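Iron-regulated outer membrane protein (Neisseria meningitidis, PDB 4B7O) probably takes up iron across the outer membrane as a TonB-dependent transporter, a beta-barrel closed by an internal plug domain. Local coordinates at residues A[106-115]-A[628-636]; A[116-125]-A[160-171]. All coordinates share one frame; numbering follows the deposited sequence.

How the interactions relate
Interaction 2 lies within the plug domain of a TonB-dependent transporter, whereas interaction 1 joins that plug to the barrel; together they illustrate how such a domain is built within itself and then tied to its barrel. Interaction 2 pairs strands 118-121 and 166-171 inside the plug's four-stranded mixed sheet. Interaction 1 sets the plug hairpin 107-113 against the barrel loop between strands 603-618 and 638-647. Their centres lie about 15 Å apart, and along the chain interaction 2 is nested inside the loop that interaction 1 closes. Residues 106-115 run straight into 116-125. The two contacts also touch directly: Leu109 and Met112 of the hairpin pack on Val117, continuing the plug interior from one to the other.

Interaction 1 (A[106-115]-A[628-636]); sequences FLTLRGMGQN and NPEFGAQVG
The interface between plug and barrel is built here from a tight hairpin of the plug, turning through a type I' turn at Leu109-Met112, and the barrel loop 628-636. Three backbone hydrogen bonds join them: Ala633 N to Gly111 O (3.1 Å), Gly113 N to Phe631 O (2.8 Å) and Asn115 N to Glu630 O (2.8 Å). Gly113 and Gly632, with no side chains between them, let the chains close to a CA-CA distance of 4.0 Å. Beside this seam Pro629 lays its CG over the face of the Phe106 ring, 3.5 Å from the centroid and 8° off the normal, a CH-pi contact. Glu630 CG is anti to its backbone N (chi1 -169°), and the extended chain brings OE2 to 3.4 Å from Asn115 CB. On the far flank, CG2 of Val635 approaches Thr108 OG1, a hydroxyl hydrogen-bonded to Ser723. Strand 95-97 pairs antiparallel with strand 107-109, completing a three-stranded sheet with 112-113, while Arg110 reaches from the turn to Glu541 and Glu593, and Phe631 packs against Phe616 of strand 603-618.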
ATOM      1  N   PHE A 106       1.718   6.098  -7.135  1.00 42.37           N
ATOM      2  CA  PHE A 106       2.114   6.365  -5.769  1.00 45.82           C
ATOM      3  C   PHE A 106       0.866   6.446  -4.960  1.00 44.34           C
ATOM      4  O   PHE A 106      -0.131   7.056  -5.371  1.00 46.37           O
ATOM      5  CB  PHE A 106       2.766   7.753  -5.647  1.00 45.07           C
ATOM      6  CG  PHE A 106       4.001   7.913  -6.456  1.00 46.38           C
ATOM      7  CD1 PHE A 106       5.222   7.510  -5.939  1.00 49.23           C
ATOM      8  CD2 PHE A 106       3.947   8.476  -7.739  1.00 47.74           C
ATOM      9  CE1 PHE A 106       6.393   7.667  -6.659  1.00 49.33           C
ATOM     10  CE2 PHE A 106       5.104   8.622  -8.477  1.00 53.98           C
ATOM     11  CZ  PHE A 106       6.334   8.217  -7.933  1.00 55.05           C
ATOM     12  N   LEU A 107       0.950   5.929  -3.765  1.00 40.81           N
ATOM     13  CA  LEU A 107      -0.211   5.908  -2.916  1.00 40.77           C
ATOM     14  C   LEU A 107      -0.026   6.817  -1.669  1.00 38.69           C
ATOM     15  O   LEU A 107       1.064   6.847  -1.097  1.00 31.72           O
ATOM     16  CB  LEU A 107      -0.445   4.470  -2.527  1.00 36.82           C
ATOM     17  CG  LEU A 107      -1.552   4.384  -1.490  1.00 43.40           C
ATOM     18  CD1 LEU A 107      -2.444   3.163  -1.759  1.00 40.64           C
ATOM     19  CD2 LEU A 107      -0.997   4.414  -0.073  1.00 41.14           C
ATOM     20  N   THR A 108      -1.060   7.592  -1.295  1.00 35.52           N
ATOM     21  CA  THR A 108      -0.996   8.314  -0.044  1.00 36.45           C
ATOM     22  C   THR A 108      -2.207   8.056   0.817  1.00 34.71           C
ATOM     23  O   THR A 108      -3.318   7.803   0.349  1.00 33.14           O
ATOM     24  CB  THR A 108      -0.766   9.822  -0.236  1.00 38.82           C
ATOM     25  OG1 THR A 108      -1.844  10.365  -0.987  1.00 37.83           O
ATOM     26  CG2 THR A 108       0.501  10.037  -1.001  1.00 38.87           C
ATOM     27  N   LEU A 109      -1.956   8.116   2.089  1.00 33.67           N
ATOM     28  CA  LEU A 109      -2.927   7.824   3.087  1.00 34.55           C
ATOM     29  C   LEU A 109      -2.803   8.988   4.027  1.00 38.39           C
ATOM     30  O   LEU A 109      -1.707   9.220   4.570  1.00 32.65           O
ATOM     31  CB  LEU A 109      -2.540   6.541   3.784  1.00 37.43           C
ATOM     32  CG  LEU A 109      -3.453   6.050   4.899  1.00 40.55           C
ATOM     33  CD1 LEU A 109      -4.874   5.836   4.347  1.00 37.96           C
ATOM     34  CD2 LEU A 109      -2.853   4.766   5.470  1.00 32.34           C
ATOM     35  N   ARG A 110      -3.889   9.767   4.150  1.00 36.95           N
ATOM     36  CA  ARG A 110      -3.836  11.019   4.902  1.00 35.99           C
ATOM     37  C   ARG A 110      -2.675  11.871   4.479  1.00 36.68           C
ATOM     38  O   ARG A 110      -2.052  12.520   5.304  1.00 36.66           O
ATOM     39  CB  ARG A 110      -3.702  10.735   6.398  1.00 37.21           C
ATOM     40  CG  ARG A 110      -5.007  10.344   7.073  1.00 35.23           C
ATOM     41  CD  ARG A 110      -4.794   9.818   8.497  1.00 35.69           C
ATOM     42  NE  ARG A 110      -6.111   9.506   9.109  1.00 34.31           N
ATOM     43  CZ  ARG A 110      -6.297   9.051  10.332  1.00 29.85           C
ATOM     44  NH1 ARG A 110      -5.250   8.819  11.120  1.00 26.99           N
ATOM     45  NH2 ARG A 110      -7.540   8.804  10.758  1.00 31.46           N
ATOM     46  N   GLY A 111      -2.392  11.874   3.183  1.00 39.53           N
ATOM     47  CA  GLY A 111      -1.261  12.632   2.631  1.00 37.06           C
ATOM     48  C   GLY A 111       0.111  11.995   2.809  1.00 37.77           C
ATOM     49  O   GLY A 111       1.093  12.550   2.363  1.00 42.13           O
ATOM     50  N   MET A 112       0.216  10.855   3.487  1.00 36.79           N
ATOM     51  CA  MET A 112       1.547  10.297   3.728  1.00 36.39           C
ATOM     52  C   MET A 112       1.745   9.224   2.727  1.00 36.81           C
ATOM     53  O   MET A 112       0.775   8.508   2.398  1.00 36.29           O
ATOM     54  CB  MET A 112       1.677   9.749   5.121  1.00 35.74           C
ATOM     55  CG  MET A 112       1.437  10.766   6.207  1.00 36.28           C
ATOM     56  SD  MET A 112       2.671  12.089   6.193  1.00 43.06           S
ATOM     57  CE  MET A 112       4.124  11.225   6.713  1.00 45.48           C
ATOM     58  N   GLY A 113       2.957   9.150   2.175  1.00 35.10           N
ATOM     59  CA  GLY A 113       3.200   8.247   1.028  1.00 36.24           C
ATOM     60  C   GLY A 113       3.735   6.863   1.420  1.00 37.28           C
ATOM     61  O   GLY A 113       3.888   6.552   2.625  1.00 38.87           O
ATOM     62  N   GLN A 114       4.085   6.043   0.421  1.00 40.08           N
ATOM     63  CA  GLN A 114       4.507   4.652   0.719  1.00 42.26           C
ATOM     64  C   GLN A 114       5.842   4.514   1.432  1.00 42.20           C
ATOM     65  O   GLN A 114       6.192   3.431   1.891  1.00 45.63           O
ATOM     66  CB  GLN A 114       4.519   3.803  -0.512  1.00 40.77           C
ATOM     67  CG  GLN A 114       3.132   3.427  -0.951  1.00 46.57           C
ATOM     68  CD  GLN A 114       3.075   3.047  -2.421  1.00 50.00           C
ATOM     69  OE1 GLN A 114       3.398   3.860  -3.321  1.00 50.59           O
ATOM     70  NE2 GLN A 114       2.671   1.804  -2.679  1.00 48.55           N
ATOM     71  N   ASN A 115       6.594   5.596   1.527  1.00 38.26           N
ATOM     72  CA  ASN A 115       7.704   5.583   2.434  1.00 43.54           C
ATOM     73  C   ASN A 115       7.249   5.300   3.894  1.00 43.47           C
ATOM     74  O   ASN A 115       8.014   4.775   4.685  1.00 49.17           O
ATOM     75  CB  ASN A 115       8.489   6.879   2.320  1.00 44.89           C
ATOM     76  CG  ASN A 115       9.495   7.047   3.438  1.00 53.47           C
ATOM     77  OD1 ASN A 115      10.567   6.450   3.420  1.00 61.56           O
ATOM     78  ND2 ASN A 115       9.150   7.858   4.420  1.00 55.07           N
ATOM     79  N   ASN A 628       9.522  14.123  -2.663  1.00 41.72           N
ATOM     80  CA  ASN A 628       9.175  12.973  -3.473  1.00 46.89           C
ATOM     81  C   ASN A 628       7.828  12.389  -2.989  1.00 46.37           C
ATOM     82  O   ASN A 628       7.623  12.261  -1.764  1.00 47.33           O
ATOM     83  CB  ASN A 628      10.294  11.913  -3.377  1.00 42.86           C
ATOM     84  CG  ASN A 628      11.509  12.252  -4.220  1.00 48.24           C
ATOM     85  OD1 ASN A 628      11.619  13.324  -4.853  1.00 51.57           O
ATOM     86  ND2 ASN A 628      12.432  11.337  -4.237  1.00 46.76           N
ATOM     87  N   PRO A 629       6.920  12.018  -3.933  1.00 47.23           N
ATOM     88  CA  PRO A 629       5.576  11.495  -3.597  1.00 46.34           C
ATOM     89  C   PRO A 629       5.607  10.298  -2.645  1.00 45.71           C
ATOM     90  O   PRO A 629       4.615  10.023  -1.974  1.00 44.97           O
ATOM     91  CB  PRO A 629       4.989  11.054  -4.962  1.00 43.42           C
ATOM     92  CG  PRO A 629       6.078  11.231  -6.001  1.00 43.30           C
ATOM     93  CD  PRO A 629       7.072  12.205  -5.397  1.00 50.79           C
ATOM     94  N   GLU A 630       6.710   9.565  -2.665  1.00 42.22           N
ATOM     95  CA  GLU A 630       7.011   8.497  -1.728  1.00 43.96           C
ATOM     96  C   GLU A 630       6.736   8.945  -0.254  1.00 44.49           C
ATOM     97  O   GLU A 630       6.166   8.197   0.529  1.00 36.36           O
ATOM     98  CB  GLU A 630       8.497   8.166  -1.903  1.00 43.24           C
ATOM     99  CG  GLU A 630       8.968   6.904  -1.210  1.00 45.62           C
ATOM    100  CD  GLU A 630      10.474   6.896  -0.985  1.00 56.56           C
ATOM    101  OE1 GLU A 630      11.233   7.487  -1.826  1.00 51.04           O
ATOM    102  OE2 GLU A 630      10.901   6.295   0.056  1.00 63.80           O
ATOM    103  N   PHE A 631       7.187  10.157   0.095  1.00 44.14           N
ATOM    104  CA  PHE A 631       6.958  10.750   1.419  1.00 47.41           C
ATOM    105  C   PHE A 631       5.534  11.235   1.599  1.00 42.46           C
ATOM    106  O   PHE A 631       4.958  11.108   2.668  1.00 43.61           O
ATOM    107  CB  PHE A 631       7.972  11.867   1.695  1.00 41.24           C
ATOM    108  CG  PHE A 631       9.376  11.362   1.638  1.00 46.28           C
ATOM    109  CD1 PHE A 631       9.873  10.608   2.703  1.00 41.06           C
ATOM    110  CD2 PHE A 631      10.157  11.515   0.463  1.00 47.72           C
ATOM    111  CE1 PHE A 631      11.128  10.083   2.655  1.00 41.89           C
ATOM    112  CE2 PHE A 631      11.435  10.961   0.387  1.00 45.10           C
ATOM    113  CZ  PHE A 631      11.910  10.237   1.492  1.00 48.40           C
ATOM    114  N   GLY A 632       4.979  11.815   0.559  1.00 43.77           N
ATOM    115  CA  GLY A 632       3.589  12.169   0.618  1.00 46.99           C
ATOM    116  C   GLY A 632       3.362  13.317  -0.297  1.00 42.74           C
ATOM    117  O   GLY A 632       4.297  13.718  -1.001  1.00 47.97           O
ATOM    118  N   ALA A 633       2.120  13.810  -0.288  1.00 39.45           N
ATOM    119  CA  ALA A 633       1.692  14.975  -1.049  1.00 40.85           C
ATOM    120  C   ALA A 633       0.640  15.722  -0.228  1.00 42.69           C
ATOM    121  O   ALA A 633      -0.125  15.086   0.542  1.00 39.63           O
ATOM    122  CB  ALA A 633       1.066  14.539  -2.366  1.00 36.58           C
ATOM    123  N   GLN A 634       0.608  17.051  -0.392  1.00 35.04           N
ATOM    124  CA  GLN A 634      -0.583  17.854  -0.025  1.00 35.34           C
ATOM    125  C   GLN A 634      -1.785  17.702  -1.006  1.00 38.80           C
ATOM    126  O   GLN A 634      -1.874  18.414  -2.019  1.00 37.38           O
ATOM    127  CB  GLN A 634      -0.221  19.344   0.066  1.00 36.36           C
ATOM    128  CG  GLN A 634      -1.382  20.259   0.524  1.00 37.47           C
ATOM    129  CD  GLN A 634      -1.895  19.879   1.917  1.00 39.71           C
ATOM    130  OE1 GLN A 634      -2.914  19.144   2.075  1.00 36.56           O
ATOM    131  NE2 GLN A 634      -1.177  20.340   2.935  1.00 37.18           N
ATOM    132  N   VAL A 635      -2.680  16.763  -0.706  1.00 36.32           N
ATOM    133  CA  VAL A 635      -3.845  16.446  -1.527  1.00 32.78           C
ATOM    134  C   VAL A 635      -4.906  17.507  -1.177  1.00 35.71           C
ATOM    135  O   VAL A 635      -4.900  18.092  -0.068  1.00 39.11           O
ATOM    136  CB  VAL A 635      -4.307  14.985  -1.269  1.00 34.38           C
ATOM    137  CG1 VAL A 635      -5.433  14.559  -2.207  1.00 38.91           C
ATOM    138  CG2 VAL A 635      -3.141  14.028  -1.520  1.00 37.78           C
ATOM    139  N   GLY A 636      -5.775  17.810  -2.129  1.00 32.12           N
ATOM    140  CA  GLY A 636      -6.805  18.817  -1.914  1.00 34.23           C
ATOM    141  C   GLY A 636      -7.907  18.081  -1.191  1.00 36.26           C
ATOM    142  O   GLY A 636      -7.910  16.857  -1.117  1.00 36.13           O
TER

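Interaction 2 (A[116-125]-A[160-171]); sequences SVDIKVDNAY and IGATNGAIIAKT
A carboxylate extends the strand pairing by one more step: Asp122, in the type I' turn Val121-Ala124, grips Thr171 with both oxygens. OD1 accepts from Thr171 N (3.1 Å, 170° at the hydrogen), and the syn lone pair of OD2 accepts from Thr171 OG1 at 2.7 Å. With CG anti to the carbonyl carbon (chi1 -65°), the acid swings across to the end of the neighbouring strand. Before it, strands 118-121 and 166-171 run parallel, their axes 13° apart. Their bonds alternate, Lys120 giving at N and receiving at O: its N meets Ile167 O at 2.7 Å, and its O takes Ala169 N at 2.6 Å. A weak Asp118 N to Gly165 O bond opens the series, and Asp122 N to Ala169 O (3.0 Å) ends it. Lys120 extends alongside Ile168, CD against CD1 at 3.6 Å, while CE reaches Ala166 CB and also lies over a face of the Tyr125 ring, offset toward its rim. The Tyr125 hydroxyl accepts from Ile160 N (3.1 Å). One water donates to Ala169 O and accepts from Asn123 N, tying the turn to the strand. Asp118 forms a salt bridge with Arg509 of the barrel. By donating to Thr171 OG1, Lys254, also of the barrel, would probably make that hydroxyl a stronger donor to Asp122 OD2 and, by its charge, favour the ionised acid.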
ATOM      1  N   SER A 116       6.006   5.577   4.246  1.00 40.47           N
ATOM      2  CA  SER A 116       5.580   5.268   5.626  1.00 45.10           C
ATOM      3  C   SER A 116       4.371   4.361   5.660  1.00 42.07           C
ATOM      4  O   SER A 116       4.057   3.813   6.722  1.00 42.51           O
ATOM      5  CB  SER A 116       5.249   6.529   6.451  1.00 42.26           C
ATOM      6  OG  SER A 116       5.350   7.725   5.687  1.00 50.12           O
ATOM      7  N   VAL A 117       3.630   4.248   4.554  1.00 39.34           N
ATOM      8  CA  VAL A 117       2.472   3.346   4.623  1.00 36.52           C
ATOM      9  C   VAL A 117       2.718   2.036   3.924  1.00 34.29           C
ATOM     10  O   VAL A 117       3.102   2.010   2.788  1.00 35.04           O
ATOM     11  CB  VAL A 117       1.145   4.051   4.308  1.00 35.41           C
ATOM     12  CG1 VAL A 117       1.371   5.401   3.668  1.00 43.74           C
ATOM     13  CG2 VAL A 117       0.099   3.190   3.579  1.00 30.36           C
ATOM     14  N   ASP A 118       2.547   0.937   4.645  1.00 36.03           N
ATOM     15  CA  ASP A 118       2.812  -0.380   4.090  1.00 35.52           C
ATOM     16  C   ASP A 118       1.598  -0.882   3.371  1.00 37.21           C
ATOM     17  O   ASP A 118       0.523  -0.322   3.534  1.00 37.19           O
ATOM     18  CB  ASP A 118       3.221  -1.326   5.197  1.00 37.42           C
ATOM     19  CG  ASP A 118       4.533  -0.892   5.861  1.00 43.15           C
ATOM     20  OD1 ASP A 118       5.475  -0.411   5.153  1.00 38.37           O
ATOM     21  OD2 ASP A 118       4.602  -0.973   7.094  1.00 42.93           O
ATOM     22  N   ILE A 119       1.774  -1.920   2.566  1.00 34.85           N
ATOM     23  CA  ILE A 119       0.684  -2.652   2.006  1.00 34.82           C
ATOM     24  C   ILE A 119       0.925  -4.029   2.485  1.00 35.54           C
ATOM     25  O   ILE A 119       1.943  -4.602   2.164  1.00 36.35           O
ATOM     26  CB  ILE A 119       0.747  -2.712   0.459  1.00 40.70           C
ATOM     27  CG1 ILE A 119       0.747  -1.301  -0.129  1.00 40.03           C
ATOM     28  CG2 ILE A 119      -0.439  -3.510  -0.083  1.00 33.51           C
ATOM     29  CD1 ILE A 119       0.395  -1.346  -1.591  1.00 43.52           C
ATOM     30  N   LYS A 120       0.008  -4.580   3.260  1.00 36.61           N
ATOM     31  CA  LYS A 120       0.306  -5.828   3.914  1.00 38.35           C
ATOM     32  C   LYS A 120      -0.572  -6.839   3.279  1.00 40.98           C
ATOM     33  O   LYS A 120      -1.807  -6.634   3.187  1.00 44.20           O
ATOM     34  CB  LYS A 120      -0.020  -5.752   5.407  1.00 37.65           C
ATOM     35  CG  LYS A 120       0.621  -4.569   6.115  1.00 36.09           C
ATOM     36  CD  LYS A 120       0.589  -4.822   7.633  1.00 34.12           C
ATOM     37  CE  LYS A 120       1.127  -3.617   8.382  1.00 38.82           C
ATOM     38  NZ  LYS A 120       1.526  -3.875   9.809  1.00 43.43           N
ATOM     39  N   VAL A 121       0.019  -7.937   2.828  1.00 34.61           N
ATOM     40  CA  VAL A 121      -0.844  -8.976   2.336  1.00 38.03           C
ATOM     41  C   VAL A 121      -0.507 -10.235   3.030  1.00 38.15           C
ATOM     42  O   VAL A 121       0.657 -10.589   3.096  1.00 41.76           O
ATOM     43  CB  VAL A 121      -0.944  -9.079   0.760  1.00 41.10           C
ATOM     44  CG1 VAL A 121      -0.140  -7.994   0.042  1.00 33.07           C
ATOM     45  CG2 VAL A 121      -0.700 -10.499   0.232  1.00 37.32           C
ATOM     46  N   ASP A 122      -1.535 -10.889   3.563  1.00 37.61           N
ATOM     47  CA  ASP A 122      -1.385 -11.973   4.528  1.00 37.36           C
ATOM     48  C   ASP A 122      -0.375 -11.716   5.655  1.00 39.64           C
ATOM     49  O   ASP A 122       0.281 -12.641   6.150  1.00 36.74           O
ATOM     50  CB  ASP A 122      -1.095 -13.256   3.793  1.00 40.00           C
ATOM     51  CG  ASP A 122      -2.249 -13.676   2.922  1.00 46.22           C
ATOM     52  OD1 ASP A 122      -3.418 -13.512   3.356  1.00 49.61           O
ATOM     53  OD2 ASP A 122      -2.005 -14.179   1.811  1.00 48.11           O
ATOM     54  N   ASN A 123      -0.267 -10.454   6.065  1.00 35.18           N
ATOM     55  CA  ASN A 123       0.649 -10.119   7.120  1.00 41.18           C
ATOM     56  C   ASN A 123       2.149 -10.271   6.750  1.00 43.49           C
ATOM     57  O   ASN A 123       2.955 -10.666   7.575  1.00 38.70           O
ATOM     58  CB  ASN A 123       0.347 -10.942   8.390  1.00 42.48           C
ATOM     59  CG  ASN A 123       0.710 -10.168   9.658  1.00 44.38           C
ATOM     60  OD1 ASN A 123       0.611  -8.941   9.683  1.00 41.14           O
ATOM     61  ND2 ASN A 123       1.150 -10.875  10.696  1.00 39.89           N
ATOM     62  N   ALA A 124       2.500  -9.972   5.503  1.00 40.81           N
ATOM     63  CA  ALA A 124       3.869  -9.900   5.089  1.00 36.04           C
ATOM     64  C   ALA A 124       4.034  -8.656   4.260  1.00 33.24           C
ATOM     65  O   ALA A 124       3.248  -8.394   3.379  1.00 37.31           O
ATOM     66  CB  ALA A 124       4.223 -11.124   4.271  1.00 35.09           C
ATOM     67  N   TYR A 125       5.103  -7.916   4.505  1.00 31.65           N
ATOM     68  CA  TYR A 125       5.306  -6.674   3.825  1.00 31.10           C
ATOM     69  C   TYR A 125       6.759  -6.258   4.045  1.00 32.46           C
ATOM     70  O   TYR A 125       7.398  -6.601   5.022  1.00 37.55           O
ATOM     71  CB  TYR A 125       4.367  -5.603   4.433  1.00 34.32           C
ATOM     72  CG  TYR A 125       4.429  -5.515   5.991  1.00 30.87           C
ATOM     73  CD1 TYR A 125       3.625  -6.314   6.789  1.00 32.40           C
ATOM     74  CD2 TYR A 125       5.276  -4.632   6.627  1.00 33.31           C
ATOM     75  CE1 TYR A 125       3.682  -6.262   8.186  1.00 34.03           C
ATOM     76  CE2 TYR A 125       5.322  -4.550   8.015  1.00 36.54           C
ATOM     77  CZ  TYR A 125       4.516  -5.376   8.776  1.00 35.69           C
ATOM     78  OH  TYR A 125       4.558  -5.295  10.133  1.00 44.44           O
ATOM     79  N   ILE A 160       5.667  -4.113  12.834  1.00 41.62           N
ATOM     80  CA  ILE A 160       6.845  -3.270  12.721  1.00 38.96           C
ATOM     81  C   ILE A 160       6.497  -2.039  11.921  1.00 32.89           C
ATOM     82  O   ILE A 160       5.789  -2.116  10.956  1.00 44.85           O
ATOM     83  CB  ILE A 160       7.934  -4.039  11.919  1.00 39.55           C
ATOM     84  CG1 ILE A 160       7.962  -5.477  12.418  1.00 38.68           C
ATOM     85  CG2 ILE A 160       9.281  -3.288  11.942  1.00 35.94           C
ATOM     86  CD1 ILE A 160       9.133  -6.298  11.943  1.00 41.68           C
ATOM     87  N   GLY A 161       7.098  -0.936  12.252  1.00 36.99           N
ATOM     88  CA  GLY A 161       7.007   0.298  11.441  1.00 37.34           C
ATOM     89  C   GLY A 161       5.637   0.948  11.322  1.00 36.12           C
ATOM     90  O   GLY A 161       5.370   1.687  10.373  1.00 33.45           O
ATOM     91  N   ALA A 162       4.766   0.714  12.288  1.00 34.80           N
ATOM     92  CA  ALA A 162       3.394   1.161  12.139  1.00 32.35           C
ATOM     93  C   ALA A 162       3.230   2.597  12.458  1.00 32.74           C
ATOM     94  O   ALA A 162       2.509   2.872  13.392  1.00 35.88           O
ATOM     95  CB  ALA A 162       2.501   0.351  13.032  1.00 28.60           C
ATOM     96  N   THR A 163       3.883   3.502  11.705  1.00 37.82           N
ATOM     97  CA  THR A 163       3.924   4.933  12.046  1.00 38.81           C
ATOM     98  C   THR A 163       2.784   5.678  11.438  1.00 42.44           C
ATOM     99  O   THR A 163       2.301   6.640  11.998  1.00 42.35           O
ATOM    100  CB  THR A 163       5.210   5.688  11.583  1.00 36.09           C
ATOM    101  OG1 THR A 163       5.546   5.375  10.215  1.00 37.87           O
ATOM    102  CG2 THR A 163       6.339   5.347  12.463  1.00 34.12           C
ATOM    103  N   ASN A 164       2.447   5.292  10.224  1.00 43.32           N
ATOM    104  CA  ASN A 164       1.301   5.814   9.533  1.00 44.22           C
ATOM    105  C   ASN A 164       0.546   4.565   9.188  1.00 46.86           C
ATOM    106  O   ASN A 164       0.865   3.487   9.674  1.00 52.78           O
ATOM    107  CB  ASN A 164       1.718   6.577   8.306  1.00 41.14           C
ATOM    108  CG  ASN A 164       2.291   7.932   8.644  1.00 49.08           C
ATOM    109  OD1 ASN A 164       1.599   8.795   9.221  1.00 56.84           O
ATOM    110  ND2 ASN A 164       3.562   8.140   8.311  1.00 46.35           N
ATOM    111  N   GLY A 165      -0.485   4.631   8.398  1.00 46.21           N
ATOM    112  CA  GLY A 165      -1.195   3.360   8.288  1.00 44.28           C
ATOM    113  C   GLY A 165      -0.654   2.271   7.355  1.00 44.16           C
ATOM    114  O   GLY A 165       0.556   2.193   7.022  1.00 41.86           O
ATOM    115  N   ALA A 166      -1.576   1.405   6.961  1.00 34.40           N
ATOM    116  CA  ALA A 166      -1.250   0.344   6.117  1.00 33.11           C
ATOM    117  C   ALA A 166      -2.512  -0.016   5.325  1.00 34.82           C
ATOM    118  O   ALA A 166      -3.598   0.034   5.870  1.00 40.05           O
ATOM    119  CB  ALA A 166      -0.763  -0.817   6.971  1.00 31.11           C
ATOM    120  N   ILE A 167      -2.396  -0.390   4.052  1.00 30.30           N
ATOM    121  CA  ILE A 167      -3.471  -1.110   3.418  1.00 30.13           C
ATOM    122  C   ILE A 167      -3.265  -2.580   3.789  1.00 32.05           C
ATOM    123  O   ILE A 167      -2.154  -3.078   3.762  1.00 33.66           O
ATOM    124  CB  ILE A 167      -3.379  -0.938   1.904  1.00 34.03           C
ATOM    125  CG1 ILE A 167      -3.107   0.527   1.549  1.00 34.53           C
ATOM    126  CG2 ILE A 167      -4.621  -1.450   1.219  1.00 29.69           C
ATOM    127  CD1 ILE A 167      -4.332   1.394   1.420  1.00 38.68           C
ATOM    128  N   ILE A 168      -4.317  -3.298   4.124  1.00 33.03           N
ATOM    129  CA  ILE A 168      -4.145  -4.645   4.662  1.00 33.29           C
ATOM    130  C   ILE A 168      -4.983  -5.531   3.821  1.00 34.76           C
ATOM    131  O   ILE A 168      -6.162  -5.294   3.686  1.00 39.23           O
ATOM    132  CB  ILE A 168      -4.678  -4.712   6.090  1.00 34.66           C
ATOM    133  CG1 ILE A 168      -3.856  -3.836   6.994  1.00 36.40           C
ATOM    134  CG2 ILE A 168      -4.772  -6.145   6.624  1.00 34.27           C
ATOM    135  CD1 ILE A 168      -2.952  -4.655   7.862  1.00 41.27           C
ATOM    136  N   ALA A 169      -4.400  -6.551   3.233  1.00 33.86           N
ATOM    137  CA  ALA A 169      -5.210  -7.395   2.378  1.00 31.99           C
ATOM    138  C   ALA A 169      -5.030  -8.851   2.792  1.00 33.75           C
ATOM    139  O   ALA A 169      -4.019  -9.213   3.372  1.00 33.87           O
ATOM    140  CB  ALA A 169      -4.836  -7.168   0.928  1.00 32.35           C
ATOM    141  N   LYS A 170      -6.049  -9.674   2.576  1.00 33.80           N
ATOM    142  CA  LYS A 170      -5.906 -11.086   2.806  1.00 33.95           C
ATOM    143  C   LYS A 170      -6.257 -11.758   1.516  1.00 36.03           C
ATOM    144  O   LYS A 170      -7.242 -11.360   0.845  1.00 31.65           O
ATOM    145  CB  LYS A 170      -6.811 -11.617   3.899  1.00 33.47           C
ATOM    146  CG  LYS A 170      -6.645 -10.956   5.252  1.00 43.48           C
ATOM    147  CD  LYS A 170      -7.636 -11.613   6.192  1.00 45.99           C
ATOM    148  CE  LYS A 170      -7.898 -10.756   7.377  1.00 51.71           C
ATOM    149  NZ  LYS A 170      -6.932 -11.184   8.428  1.00 64.51           N
ATOM    150  N   THR A 171      -5.479 -12.787   1.176  1.00 34.22           N
ATOM    151  CA  THR A 171      -5.667 -13.456  -0.087  1.00 36.46           C
ATOM    152  C   THR A 171      -6.935 -14.321   0.004  1.00 36.64           C
ATOM    153  O   THR A 171      -7.365 -14.676   1.091  1.00 38.60           O
ATOM    154  CB  THR A 171      -4.404 -14.260  -0.499  1.00 36.65           C
ATOM    155  OG1 THR A 171      -4.081 -15.217   0.530  1.00 32.77           O
ATOM    156  CG2 THR A 171      -3.223 -13.315  -0.714  1.00 31.73           C
TER
HETATM  157  O   HOH W   1       3.168   2.619   8.816  1.00 37.87           O
HETATM  158  O   HOH W   2      -2.356  -8.615   5.800  1.00 31.27           O